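Probable sugar ABC transporter, sugar-binding protein (Streptococcus pneumoniae, PDB 2W7Y) binds the blood group A-trisaccharide as a solute-binding protein and probably delivers such glycans to an ABC transporter. Local coordinates at residues A[44-49]-A[57-62]; A[102-107]-A[152-157]. All coordinates share one frame; numbering follows the deposited sequence.

Strand 39-44 leads from the N terminus into the loop of contact 1, where residues 44-49 meet the first turns of helix 54-69 only eight residues later; this closes the short connection from strand 39-44 to helix 54-69. The chain then passes through strand 76-81 and helix 86-94 to strand 102-104, which pairs with strand 39-44. Contact 2 opens there and, across 44 intervening residues, 19 of them helical, ties strand 102-104 and the turn after it to the loop before strand 157-164. The two contacts follow each other in series, neither nesting nor crossing. They meet where Tyr-46 packs on Asp-104 and its hydroxyl approaches Gln-155, and both reach the fucose and the galactose.

Contact 1. Residues A[44-49]-A[57-62]; sequences HGYHHS and KTMRDL. With FUC (alpha-L-fucopyranose), chain C; GAL (beta-D-galactopyranose), chain B.
Arg-60 points the end of its guanidinium group at the backbone of residues 46-48. NH1 and NH2 both grip His-48 O, at 2.8 Å and 2.9 Å from that oxygen, reaching it from the same face of its carbonyl plane. NH1 also donates to Tyr-46 O at 2.9 Å, with an N-H...O angle of 159°; it stands well above that carbonyl plane, although the oxygen lies in the guanidinium plane. Two carbonyls of the loop thus fix the rotation of the group, and the bend at chi3 (-61°) turns it back toward them. The second side-chain pair is apolar. Met-59, a selenomethionine, sets CG over the centre of the Tyr-46 ring, 3.6 Å from its centroid, a CH-pi contact; its selenium stands farther off above the same face, a Met-aromatic arrangement. On the opposite face lies C6 of the fucose, so the phenol is sandwiched between helix and sugar. Tyr-46 is also the centre of an inverse gamma turn in the loop that joins strand 39-44 to helix 54-69, and this loop forms one wall of the glycan pocket of the solute-binding protein. From it the Tyr-46 hydroxyl shares a 2.6 Å hydrogen bond with galactose O1, fucose O4 donates to Gly-45 O at 2.7 Å, and His-48 NE2 pairs with fucose O3 at 3.0 Å. In the next shell, the His-47 and His-48 rings lie against each other, and His-48 meets Trp-53 edge-to-face. His-44 brings NE2 to within 3.9 Å of Arg-60 CG and meets Tyr-63 with its ring. Met-59 also touches Ile-341 of helix 335-343.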
loop_
_atom_site.group_PDB
_atom_site.type_symbol
_atom_site.label_atom_id
_atom_site.label_comp_id
_atom_site.label_asym_id
_atom_site.label_seq_id
_atom_site.Cartn_x
_atom_site.Cartn_y
_atom_site.Cartn_z
ATOM N N HIS A 44 4.655 -14.229 7.241
ATOM C CA HIS A 44 3.832 -13.010 7.294
ATOM C C HIS A 44 4.453 -11.968 8.236
ATOM O O HIS A 44 5.348 -12.292 9.015
ATOM C CB HIS A 44 2.405 -13.345 7.729
ATOM C CG HIS A 44 2.303 -13.849 9.135
ATOM N ND1 HIS A 44 2.401 -15.187 9.456
ATOM C CD2 HIS A 44 2.116 -13.194 10.306
ATOM C CE1 HIS A 44 2.278 -15.334 10.764
ATOM N NE2 HIS A 44 2.103 -14.140 11.303
ATOM N N GLY A 45 3.977 -10.725 8.163
ATOM C CA GLY A 45 4.504 -9.648 9.000
ATOM C C GLY A 45 3.638 -9.241 10.184
ATOM O O GLY A 45 3.822 -8.166 10.756
ATOM N N TYR A 46 2.697 -10.099 10.565
ATOM C CA TYR A 46 1.837 -9.832 11.714
ATOM C C TYR A 46 2.444 -10.428 12.986
ATOM O O TYR A 46 2.014 -11.473 13.476
ATOM C CB TYR A 46 0.415 -10.338 11.457
ATOM C CG TYR A 46 -0.263 -9.676 10.274
ATOM C CD1 TYR A 46 -0.787 -8.385 10.373
ATOM C CD2 TYR A 46 -0.375 -10.338 9.054
ATOM C CE1 TYR A 46 -1.404 -7.772 9.282
ATOM C CE2 TYR A 46 -0.996 -9.734 7.958
ATOM C CZ TYR A 46 -1.507 -8.451 8.079
ATOM O OH TYR A 46 -2.117 -7.840 7.001
ATOM N N HIS A 47 3.461 -9.736 13.501
ATOM C CA HIS A 47 4.259 -10.177 14.654
ATOM C C HIS A 47 3.844 -9.470 15.942
ATOM O O HIS A 47 4.248 -9.861 17.033
ATOM C CB HIS A 47 5.737 -9.888 14.385
ATOM C CG HIS A 47 6.022 -8.449 14.078
ATOM N ND1 HIS A 47 6.184 -7.496 15.062
ATOM C CD2 HIS A 47 6.172 -7.801 12.899
ATOM C CE1 HIS A 47 6.420 -6.323 14.501
ATOM N NE2 HIS A 47 6.420 -6.480 13.190
ATOM N N HIS A 48 3.038 -8.425 15.788
ATOM C CA HIS A 48 2.701 -7.495 16.860
ATOM C C HIS A 48 1.947 -8.151 18.009
ATOM O O HIS A 48 1.062 -8.985 17.792
ATOM C CB HIS A 48 1.862 -6.336 16.299
ATOM C CG HIS A 48 2.412 -5.749 15.035
ATOM N ND1 HIS A 48 3.023 -4.514 14.990
ATOM C CD2 HIS A 48 2.457 -6.237 13.772
ATOM C CE1 HIS A 48 3.414 -4.264 13.754
ATOM N NE2 HIS A 48 3.085 -5.295 12.996
ATOM N N SER A 49 2.312 -7.773 19.231
ATOM C CA SER A 49 1.530 -8.130 20.403
ATOM C C SER A 49 0.181 -7.436 20.272
ATOM O O SER A 49 0.093 -6.343 19.705
ATOM C CB SER A 49 2.234 -7.691 21.686
ATOM O OG SER A 49 2.178 -6.287 21.858
ATOM N N LYS A 57 -2.941 -10.061 15.917
ATOM C CA LYS A 57 -3.471 -11.201 16.657
ATOM C C LYS A 57 -4.669 -11.821 15.934
ATOM O O LYS A 57 -4.782 -13.048 15.849
ATOM C CB LYS A 57 -3.870 -10.764 18.072
ATOM C CG LYS A 57 -3.667 -11.817 19.150
ATOM C CD LYS A 57 -4.849 -12.752 19.268
ATOM C CE LYS A 57 -4.516 -13.950 20.132
ATOM N NZ LYS A 57 -5.691 -14.843 20.274
ATOM N N THR A 58 -5.558 -10.968 15.422
ATOM C CA THR A 58 -6.694 -11.402 14.612
ATOM C C THR A 58 -6.216 -12.209 13.402
ATOM O O THR A 58 -6.747 -13.287 13.126
ATOM C CB THR A 58 -7.542 -10.203 14.138
ATOM O OG1 THR A 58 -7.983 -9.445 15.272
ATOM C CG2 THR A 58 -8.755 -10.670 13.343
HETATM N N MSE A 59 -5.206 -11.690 12.704
HETATM C CA MSE A 59 -4.627 -12.362 11.541
HETATM C C MSE A 59 -4.013 -13.710 11.903
HETATM O O MSE A 59 -4.247 -14.698 11.213
HETATM C CB MSE A 59 -3.568 -11.482 10.872
HETATM C CG MSE A 59 -4.095 -10.212 10.250
HETATM SE SE MSE A 59 -5.328 -10.511 8.775
HETATM C CE MSE A 59 -5.182 -8.753 8.012
ATOM N N ARG A 60 -3.228 -13.734 12.985
ATOM C CA ARG A 60 -2.611 -14.968 13.492
ATOM C C ARG A 60 -3.653 -16.006 13.912
ATOM O O ARG A 60 -3.422 -17.211 13.772
ATOM C CB ARG A 60 -1.653 -14.680 14.658
ATOM C CG ARG A 60 -0.389 -13.917 14.269
ATOM C CD ARG A 60 0.694 -13.978 15.352
ATOM N NE ARG A 60 0.277 -13.393 16.628
ATOM C CZ ARG A 60 0.404 -12.110 16.956
ATOM N NH1 ARG A 60 0.937 -11.243 16.107
ATOM N NH2 ARG A 60 -0.007 -11.693 18.146
ATOM N N ASP A 61 -4.790 -15.538 14.427
ATOM C CA ASP A 61 -5.916 -16.421 14.756
ATOM C C ASP A 61 -6.509 -17.051 13.500
ATOM O O ASP A 61 -6.854 -18.232 13.501
ATOM C CB ASP A 61 -7.000 -15.673 15.543
ATOM C CG ASP A 61 -6.607 -15.414 16.991
ATOM O OD1 ASP A 61 -5.668 -16.069 17.490
ATOM O OD2 ASP A 61 -7.245 -14.554 17.634
ATOM N N LEU A 62 -6.615 -16.254 12.439
ATOM C CA LEU A 62 -7.046 -16.722 11.120
ATOM C C LEU A 62 -6.138 -17.816 10.558
ATOM O O LEU A 62 -6.620 -18.776 9.964
ATOM C CB LEU A 62 -7.107 -15.544 10.133
ATOM C CG LEU A 62 -8.434 -14.895 9.707
ATOM C CD1 LEU A 62 -9.455 -14.800 10.831
ATOM C CD2 LEU A 62 -8.173 -13.518 9.090
HETATM C C1 FUC C . 2.293 -3.899 6.765
HETATM C C2 FUC C . 3.027 -3.458 8.034
HETATM C C3 FUC C . 2.460 -4.207 9.242
HETATM C C4 FUC C . 2.589 -5.715 9.028
HETATM C C5 FUC C . 1.913 -6.099 7.707
HETATM C C6 FUC C . 2.101 -7.572 7.356
HETATM O O2 FUC C . 2.870 -2.073 8.210
HETATM O O3 FUC C . 3.087 -3.801 10.440
HETATM O O4 FUC C . 3.953 -6.093 9.009
HETATM O O5 FUC C . 2.378 -5.311 6.621
HETATM C C1 GAL B . -1.135 -4.238 6.047
HETATM C C2 GAL B . 0.205 -3.653 5.599
HETATM C C3 GAL B . -0.008 -2.400 4.745
HETATM C C4 GAL B . -1.054 -2.625 3.648
HETATM C C5 GAL B . -2.332 -3.187 4.286
HETATM C C6 GAL B . -3.467 -3.450 3.292
HETATM O O1 GAL B . -0.915 -5.522 6.584
HETATM O O2 GAL B . 0.954 -3.340 6.755
HETATM O O3 GAL B . 1.220 -1.980 4.196
HETATM O O4 GAL B . -0.525 -3.502 2.681
HETATM O O5 GAL B . -2.030 -4.391 4.966
HETATM O O6 GAL B . -4.698 -3.457 3.991
#

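Contact 2. Residues A[102-107]-A[152-157]; sequences VIDLAG and VHEQLF. With GAL (beta-D-galactopyranose), chain B; A2G (2-acetamido-2-deoxy-alpha-D-galactopyranose), chain D; FUC (alpha-L-fucopyranose), chain C.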
loop_
_atom_site.group_PDB
_atom_site.type_symbol
_atom_site.label_atom_id
_atom_site.label_comp_id
_atom_site.label_asym_id
_atom_site.label_seq_id
_atom_site.Cartn_x
_atom_site.Cartn_y
_atom_site.Cartn_z
ATOM N N VAL A 102 5.310 -20.295 1.263
ATOM C CA VAL A 102 4.222 -19.324 1.139
ATOM C C VAL A 102 4.688 -18.048 1.824
ATOM O O VAL A 102 5.239 -18.101 2.925
ATOM C CB VAL A 102 2.907 -19.819 1.819
ATOM C CG1 VAL A 102 1.777 -18.784 1.670
ATOM C CG2 VAL A 102 2.462 -21.166 1.260
ATOM N N ILE A 103 4.496 -16.907 1.167
ATOM C CA ILE A 103 4.744 -15.617 1.806
ATOM C C ILE A 103 3.614 -14.631 1.521
ATOM O O ILE A 103 3.151 -14.529 0.386
ATOM C CB ILE A 103 6.146 -15.022 1.445
ATOM C CG1 ILE A 103 6.445 -13.767 2.287
ATOM C CG2 ILE A 103 6.274 -14.769 -0.067
ATOM C CD1 ILE A 103 7.920 -13.426 2.421
ATOM N N ASP A 104 3.152 -13.948 2.567
ATOM C CA ASP A 104 2.255 -12.808 2.417
ATOM C C ASP A 104 3.106 -11.548 2.370
ATOM O O ASP A 104 3.675 -11.120 3.376
ATOM C CB ASP A 104 1.218 -12.736 3.552
ATOM C CG ASP A 104 0.357 -11.468 3.487
ATOM O OD1 ASP A 104 -0.095 -11.008 4.560
ATOM O OD2 ASP A 104 0.138 -10.920 2.380
ATOM N N LEU A 105 3.181 -10.966 1.179
ATOM C CA LEU A 105 4.052 -9.836 0.911
ATOM C C LEU A 105 3.522 -8.518 1.466
ATOM O O LEU A 105 4.264 -7.542 1.543
ATOM C CB LEU A 105 4.324 -9.732 -0.592
ATOM C CG LEU A 105 5.271 -10.800 -1.147
ATOM C CD1 LEU A 105 5.352 -10.696 -2.653
ATOM C CD2 LEU A 105 6.663 -10.664 -0.517
ATOM N N ALA A 106 2.245 -8.502 1.849
ATOM C CA ALA A 106 1.627 -7.370 2.555
ATOM C C ALA A 106 1.726 -6.033 1.815
ATOM O O ALA A 106 1.987 -4.994 2.427
ATOM C CB ALA A 106 2.196 -7.245 3.968
ATOM N N GLY A 107 1.511 -6.075 0.501
ATOM C CA GLY A 107 1.593 -4.888 -0.349
ATOM C C GLY A 107 2.877 -4.806 -1.160
ATOM O O GLY A 107 2.918 -4.135 -2.194
ATOM N N VAL A 152 -1.685 -12.739 -4.800
ATOM C CA VAL A 152 -3.029 -12.269 -4.460
ATOM C C VAL A 152 -3.050 -11.667 -3.057
ATOM O O VAL A 152 -2.816 -12.362 -2.068
ATOM C CB VAL A 152 -4.104 -13.387 -4.580
ATOM C CG1 VAL A 152 -5.462 -12.894 -4.083
ATOM C CG2 VAL A 152 -4.220 -13.891 -6.014
ATOM N N HIS A 153 -3.336 -10.371 -2.986
ATOM C CA HIS A 153 -3.432 -9.657 -1.721
ATOM C C HIS A 153 -4.873 -9.723 -1.210
ATOM O O HIS A 153 -5.791 -9.201 -1.850
ATOM C CB HIS A 153 -2.968 -8.208 -1.925
ATOM C CG HIS A 153 -2.521 -7.515 -0.674
ATOM N ND1 HIS A 153 -2.301 -6.153 -0.622
ATOM C CD2 HIS A 153 -2.260 -7.982 0.571
ATOM C CE1 HIS A 153 -1.917 -5.815 0.597
ATOM N NE2 HIS A 153 -1.888 -6.906 1.341
ATOM N N GLU A 154 -5.074 -10.389 -0.071
ATOM C CA GLU A 154 -6.400 -10.494 0.560
ATOM C C GLU A 154 -6.961 -9.163 1.068
ATOM O O GLU A 154 -8.165 -9.035 1.286
ATOM C CB GLU A 154 -6.425 -11.547 1.683
ATOM C CG GLU A 154 -5.073 -12.070 2.125
ATOM C CD GLU A 154 -4.521 -11.436 3.387
ATOM O OE1 GLU A 154 -4.934 -10.326 3.783
ATOM O OE2 GLU A 154 -3.633 -12.076 3.989
ATOM N N GLN A 155 -6.076 -8.190 1.267
ATOM C CA GLN A 155 -6.461 -6.831 1.616
ATOM C C GLN A 155 -6.027 -5.920 0.483
ATOM O O GLN A 155 -4.858 -5.915 0.110
ATOM C CB GLN A 155 -5.744 -6.389 2.881
ATOM C CG GLN A 155 -6.150 -7.106 4.136
ATOM C CD GLN A 155 -5.148 -6.908 5.250
ATOM O OE1 GLN A 155 -4.568 -7.869 5.734
ATOM N NE2 GLN A 155 -4.931 -5.659 5.655
ATOM N N LEU A 156 -6.961 -5.148 -0.058
ATOM C CA LEU A 156 -6.661 -4.252 -1.165
ATOM C C LEU A 156 -5.855 -3.028 -0.738
ATOM O O LEU A 156 -6.067 -2.476 0.340
ATOM C CB LEU A 156 -7.956 -3.824 -1.857
ATOM C CG LEU A 156 -8.407 -4.533 -3.138
ATOM C CD1 LEU A 156 -7.827 -5.940 -3.321
ATOM C CD2 LEU A 156 -9.922 -4.549 -3.208
ATOM N N PHE A 157 -4.930 -2.614 -1.601
ATOM C CA PHE A 157 -4.117 -1.429 -1.368
ATOM C C PHE A 157 -4.912 -0.175 -1.733
ATOM O O PHE A 157 -4.538 0.593 -2.628
ATOM C CB PHE A 157 -2.800 -1.505 -2.149
ATOM C CG PHE A 157 -1.624 -0.949 -1.396
ATOM C CD1 PHE A 157 -0.841 -1.780 -0.601
ATOM C CD2 PHE A 157 -1.313 0.405 -1.458
ATOM C CE1 PHE A 157 0.242 -1.274 0.111
ATOM C CE2 PHE A 157 -0.233 0.914 -0.751
ATOM C CZ PHE A 157 0.545 0.078 0.037
HETATM C C1 GAL B . -1.135 -4.238 6.047
HETATM C C2 GAL B . 0.205 -3.653 5.599
HETATM C C3 GAL B . -0.008 -2.400 4.745
HETATM C C4 GAL B . -1.054 -2.625 3.648
HETATM C C5 GAL B . -2.332 -3.187 4.286
HETATM C C6 GAL B . -3.467 -3.450 3.292
HETATM O O1 GAL B . -0.915 -5.522 6.584
HETATM O O2 GAL B . 0.954 -3.340 6.755
HETATM O O3 GAL B . 1.220 -1.980 4.196
HETATM O O4 GAL B . -0.525 -3.502 2.681
HETATM O O5 GAL B . -2.030 -4.391 4.966
HETATM O O6 GAL B . -4.698 -3.457 3.991
HETATM O O5 A2G D . 1.200 0.286 4.945
HETATM C C1 A2G D . 1.530 -0.709 3.939
HETATM C C2 A2G D . 2.931 -0.409 3.430
HETATM N N2 A2G D . 3.358 -1.395 2.437
HETATM C C3 A2G D . 3.924 -0.464 4.600
HETATM O O3 A2G D . 5.259 -0.279 4.124
HETATM C C4 A2G D . 3.555 0.570 5.665
HETATM O O4 A2G D . 3.684 1.895 5.133
HETATM C C5 A2G D . 2.108 0.323 6.109
HETATM C C6 A2G D . 1.634 1.371 7.114
HETATM O O6 A2G D . 0.249 1.145 7.383
HETATM C C7 A2G D . 3.806 -1.038 1.239
HETATM O O7 A2G D . 3.880 0.122 0.834
HETATM C C8 A2G D . 4.227 -2.209 0.356
HETATM C C1 FUC C . 2.293 -3.899 6.765
HETATM C C2 FUC C . 3.027 -3.458 8.034
HETATM C C3 FUC C . 2.460 -4.207 9.242
HETATM C C4 FUC C . 2.589 -5.715 9.028
HETATM C C5 FUC C . 1.913 -6.099 7.707
HETATM C C6 FUC C . 2.101 -7.572 7.356
HETATM O O2 FUC C . 2.870 -2.073 8.210
HETATM O O3 FUC C . 3.087 -3.801 10.440
HETATM O O4 FUC C . 3.953 -6.093 9.009
HETATM O O5 FUC C . 2.378 -5.311 6.621
HETATM O O HOH W 1 -1.924 -9.268 4.867
HETATM O O HOH W 2 -2.247 -10.978 1.352
#
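His-153 lays one face over Gly-107 N, which is 3.3 Å above the ring plane, offset toward the rim. The imidazole reaches across to segment 102-107 because its chi1 of -158° puts CG opposite the backbone N, and its ND1 is held from outside by Ser-307 O. Phe-157 adds packing, its CE1 3.9 Å from Gly-107 CA, while its ring meets Trp-282 edge-to-face. Within 102-107 one hydrogen bond, from Ala-106 N to Asp-104 OD2, makes an Asx turn, met from above the carboxylate plane. Between the segments polar contact runs through water, one molecule donating to Asp-104 OD2 and accepting from Glu-154 N. The turn after strand 102-104 and the loop before strand 157-164 line the glycan pocket. Galactose O4 donates to Ala-106 O at 2.9 Å and sits at the edge of the His-153 ring, and Gln-155 NE2 gives a weak bond to galactose O6; Ala-106 CB touches fucose O5 at 3.3 Å, and Phe-157 CZ lies 3.4 Å from O7 of the N-acetylgalactosamine. Asp-104 OD1 and Glu-154 OE2 are only 3.7 Å apart and buried, so repulsion may raise the proton affinity of one carboxylate, although the water on OD2 may offset part of it.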